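PDB 2G5G: putative lipoprotein from Campylobacter jejuni subsp. jejuni, which binds two cofacial hemes with tyrosine ligation, linked to dimerization, and probably serves in bacterial heme transport or uptake. Local coordinates for residues A[97-108]-A[127-136]. Numbering follows the deposited sequence.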
# COMPACT_ATOMS: atom_id res chain seq x y z
N PHE A 97 -17.73 -3.17 -26.40
CA PHE A 97 -19.01 -3.81 -26.65
C PHE A 97 -19.47 -3.54 -28.09
O PHE A 97 -19.93 -4.44 -28.79
CB PHE A 97 -20.08 -3.30 -25.66
CG PHE A 97 -21.45 -3.88 -25.90
CD1 PHE A 97 -21.72 -5.20 -25.55
CD2 PHE A 97 -22.46 -3.12 -26.49
CE1 PHE A 97 -22.98 -5.76 -25.77
CE2 PHE A 97 -23.72 -3.67 -26.72
CZ PHE A 97 -23.98 -4.99 -26.36
N LYS A 98 -19.35 -2.27 -28.48
CA LYS A 98 -19.68 -1.79 -29.83
C LYS A 98 -18.81 -2.50 -30.87
O LYS A 98 -19.33 -3.02 -31.86
CB LYS A 98 -19.52 -0.27 -29.88
CG LYS A 98 -20.06 0.40 -31.16
CD LYS A 98 -20.42 1.87 -30.91
CE LYS A 98 -21.59 2.00 -29.91
NZ LYS A 98 -22.52 3.13 -30.25
N ASN A 99 -17.49 -2.55 -30.63
CA ASN A 99 -16.51 -3.13 -31.56
C ASN A 99 -16.26 -4.62 -31.37
O ASN A 99 -15.25 -5.16 -31.85
CB ASN A 99 -15.15 -2.43 -31.47
CG ASN A 99 -15.25 -0.94 -31.45
OD1 ASN A 99 -16.15 -0.36 -32.03
ND2 ASN A 99 -14.33 -0.31 -30.76
N LYS A 100 -17.17 -5.29 -30.67
CA LYS A 100 -17.10 -6.71 -30.38
C LYS A 100 -16.52 -7.58 -31.51
O LYS A 100 -15.57 -8.36 -31.29
CB LYS A 100 -18.51 -7.19 -30.04
CG LYS A 100 -18.56 -8.44 -29.23
CD LYS A 100 -19.97 -8.72 -28.75
CE LYS A 100 -20.29 -7.95 -27.47
NZ LYS A 100 -21.31 -8.75 -26.73
N LYS A 101 -17.09 -7.44 -32.70
CA LYS A 101 -16.74 -8.29 -33.85
C LYS A 101 -15.38 -7.95 -34.45
O LYS A 101 -14.87 -8.66 -35.32
CB LYS A 101 -17.82 -8.16 -34.92
CG LYS A 101 -19.15 -8.81 -34.55
CD LYS A 101 -20.27 -8.14 -35.33
CE LYS A 101 -21.33 -9.15 -35.73
NZ LYS A 101 -22.20 -8.64 -36.83
N THR A 102 -14.79 -6.87 -33.95
CA THR A 102 -13.54 -6.29 -34.46
C THR A 102 -12.35 -6.56 -33.51
O THR A 102 -11.18 -6.38 -33.87
CB THR A 102 -13.78 -4.77 -34.76
OG1 THR A 102 -13.93 -4.60 -36.17
CG2 THR A 102 -12.69 -3.86 -34.22
N ILE A 103 -12.66 -7.01 -32.30
CA ILE A 103 -11.65 -7.37 -31.31
C ILE A 103 -11.42 -8.88 -31.37
O ILE A 103 -12.36 -9.67 -31.29
CB ILE A 103 -12.07 -6.91 -29.90
CG1 ILE A 103 -12.27 -5.39 -29.89
CG2 ILE A 103 -11.04 -7.31 -28.88
CD1 ILE A 103 -13.40 -4.92 -29.00
N LYS A 104 -10.18 -9.29 -31.58
CA LYS A 104 -9.87 -10.71 -31.69
C LYS A 104 -9.40 -11.23 -30.33
O LYS A 104 -8.97 -10.45 -29.49
CB LYS A 104 -8.81 -10.94 -32.78
CG LYS A 104 -8.99 -12.22 -33.58
CD LYS A 104 -8.50 -12.04 -35.02
CE LYS A 104 -7.06 -11.52 -35.08
NZ LYS A 104 -6.68 -11.18 -36.48
N ALA A 105 -9.48 -12.55 -30.14
CA ALA A 105 -9.17 -13.18 -28.85
C ALA A 105 -7.89 -12.67 -28.17
O ALA A 105 -7.82 -12.64 -26.96
CB ALA A 105 -9.15 -14.70 -28.98
N ASN A 106 -6.91 -12.26 -28.97
CA ASN A 106 -5.64 -11.74 -28.44
C ASN A 106 -5.59 -10.22 -28.30
O ASN A 106 -4.63 -9.66 -27.74
CB ASN A 106 -4.47 -12.23 -29.31
CG ASN A 106 -4.59 -11.78 -30.75
OD1 ASN A 106 -3.92 -10.84 -31.16
ND2 ASN A 106 -5.45 -12.45 -31.52
N GLU A 107 -6.62 -9.55 -28.82
CA GLU A 107 -6.77 -8.09 -28.68
C GLU A 107 -7.67 -7.75 -27.50
O GLU A 107 -7.82 -6.57 -27.15
CB GLU A 107 -7.39 -7.49 -29.95
CG GLU A 107 -6.63 -7.72 -31.25
CD GLU A 107 -7.52 -7.46 -32.46
OE1 GLU A 107 -8.15 -6.38 -32.52
OE2 GLU A 107 -7.59 -8.35 -33.35
N LEU A 108 -8.28 -8.78 -26.91
CA LEU A 108 -9.34 -8.60 -25.89
C LEU A 108 -8.86 -7.84 -24.67
O LEU A 108 -9.50 -6.88 -24.26
CB LEU A 108 -9.97 -9.95 -25.49
CG LEU A 108 -11.17 -9.90 -24.54
CD1 LEU A 108 -12.22 -8.95 -25.08
CD2 LEU A 108 -11.77 -11.28 -24.29
N VAL A 127 -14.04 -14.46 -19.16
CA VAL A 127 -14.21 -13.16 -19.81
C VAL A 127 -14.38 -13.30 -21.33
O VAL A 127 -15.09 -12.51 -21.94
CB VAL A 127 -13.07 -12.18 -19.47
CG1 VAL A 127 -13.24 -10.89 -20.25
CG2 VAL A 127 -13.05 -11.87 -17.98
N ASN A 128 -13.75 -14.32 -21.93
CA ASN A 128 -13.90 -14.56 -23.37
C ASN A 128 -15.29 -14.97 -23.72
O ASN A 128 -15.87 -14.40 -24.64
CB ASN A 128 -12.89 -15.58 -23.93
CG ASN A 128 -11.64 -14.92 -24.47
OD1 ASN A 128 -10.82 -14.38 -23.72
ND2 ASN A 128 -11.50 -14.94 -25.80
N VAL A 129 -15.82 -15.95 -22.98
CA VAL A 129 -17.18 -16.43 -23.17
C VAL A 129 -18.19 -15.30 -22.95
O VAL A 129 -19.18 -15.19 -23.69
CB VAL A 129 -17.51 -17.64 -22.25
CG1 VAL A 129 -18.93 -18.09 -22.46
CG2 VAL A 129 -16.59 -18.81 -22.55
N VAL A 130 -17.93 -14.48 -21.94
CA VAL A 130 -18.82 -13.34 -21.64
C VAL A 130 -18.78 -12.31 -22.78
O VAL A 130 -19.84 -11.98 -23.37
CB VAL A 130 -18.49 -12.68 -20.29
CG1 VAL A 130 -19.28 -11.37 -20.12
CG2 VAL A 130 -18.86 -13.65 -19.15
N PHE A 131 -17.57 -11.85 -23.08
CA PHE A 131 -17.36 -10.80 -24.04
C PHE A 131 -18.01 -11.05 -25.39
O PHE A 131 -18.61 -10.12 -25.93
CB PHE A 131 -15.88 -10.45 -24.21
CG PHE A 131 -15.66 -9.25 -25.07
CD1 PHE A 131 -15.84 -7.96 -24.55
CD2 PHE A 131 -15.32 -9.39 -26.42
CE1 PHE A 131 -15.65 -6.84 -25.34
CE2 PHE A 131 -15.15 -8.27 -27.22
CZ PHE A 131 -15.30 -6.99 -26.68
N TYR A 132 -17.95 -12.30 -25.89
CA TYR A 132 -18.47 -12.66 -27.23
C TYR A 132 -19.92 -13.11 -27.31
O TYR A 132 -20.42 -13.44 -28.40
CB TYR A 132 -17.55 -13.68 -27.93
CG TYR A 132 -16.19 -13.08 -28.18
CD1 TYR A 132 -15.08 -13.47 -27.42
CD2 TYR A 132 -16.01 -12.06 -29.13
CE1 TYR A 132 -13.83 -12.89 -27.62
CE2 TYR A 132 -14.75 -11.48 -29.34
CZ TYR A 132 -13.66 -11.91 -28.59
OH TYR A 132 -12.41 -11.35 -28.78
N SER A 133 -20.60 -13.15 -26.15
CA SER A 133 -22.02 -13.46 -26.14
C SER A 133 -22.74 -12.14 -26.38
O SER A 133 -22.14 -11.16 -26.77
CB SER A 133 -22.43 -14.05 -24.77
OG SER A 133 -22.12 -13.11 -23.73
N LYS A 134 -24.03 -12.11 -26.09
CA LYS A 134 -24.81 -10.89 -26.17
C LYS A 134 -24.69 -9.99 -24.94
O LYS A 134 -25.30 -8.91 -24.89
CB LYS A 134 -26.26 -11.28 -26.43
CG LYS A 134 -26.47 -11.85 -27.83
CD LYS A 134 -27.87 -12.31 -28.01
CE LYS A 134 -28.18 -12.38 -29.48
NZ LYS A 134 -29.63 -12.28 -29.76
N SER A 135 -23.91 -10.42 -23.94
CA SER A 135 -23.73 -9.64 -22.72
C SER A 135 -22.84 -8.44 -22.92
O SER A 135 -21.88 -8.49 -23.68
CB SER A 135 -23.11 -10.50 -21.61
OG SER A 135 -24.01 -11.50 -21.22
N LYS A 136 -23.13 -7.36 -22.21
CA LYS A 136 -22.16 -6.29 -22.06
C LYS A 136 -21.37 -6.45 -20.76
O LYS A 136 -21.92 -6.79 -19.69
CB LYS A 136 -22.82 -4.90 -22.12
CG LYS A 136 -21.81 -3.76 -22.14
CD LYS A 136 -22.38 -2.48 -22.69
CE LYS A 136 -23.03 -1.70 -21.59
NZ LYS A 136 -23.42 -0.34 -22.08
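With CG trans to the backbone N (chi1 -158°) and the chain bent at chi3 (-84°), Lys100 runs past the Phe131 ring and delivers its ammonium group to the backbone carbonyls of Phe131, Ser133 and Ser135, at and just after the end of helix 124-131. Lys100 NZ lies a short 2.5 Å from Ser133 O, a distance probably underestimated in the model, roughly along the C=O direction but tilted from its plane. It is 3.1 Å from Ser135 O, which it meets from above the carbonyl plane; a weak third bond goes to Phe131 O. Here the helix dipole would probably favour a positive charge. The turn itself is braced by Ser133, whose OG donates to Val130 O and accepts from Ser135 N in an ST turn. In this ChaN-family domain segment 127-136 leads into strand 137-141, at one margin of the chain's mixed sheet, while 97-108 continues from helix 90-98. Phe131 receives Leu108 CD1 over one face, 3.5 Å from the ring centroid, and Ile103 CD1 at its edge, 3.6 Å from Phe131 CZ. Beyond it, Tyr132 OH donates to Ile103 O across 3.0 Å, coming from well above the carbonyl plane. Where 97-108 begins, the methylenes of Lys136 lie across one face of Phe97, with Lys136 CD 3.6 Å from Phe97 CG, and Lys136 NZ goes on to a salt bridge with Asp94 of helix 90-98.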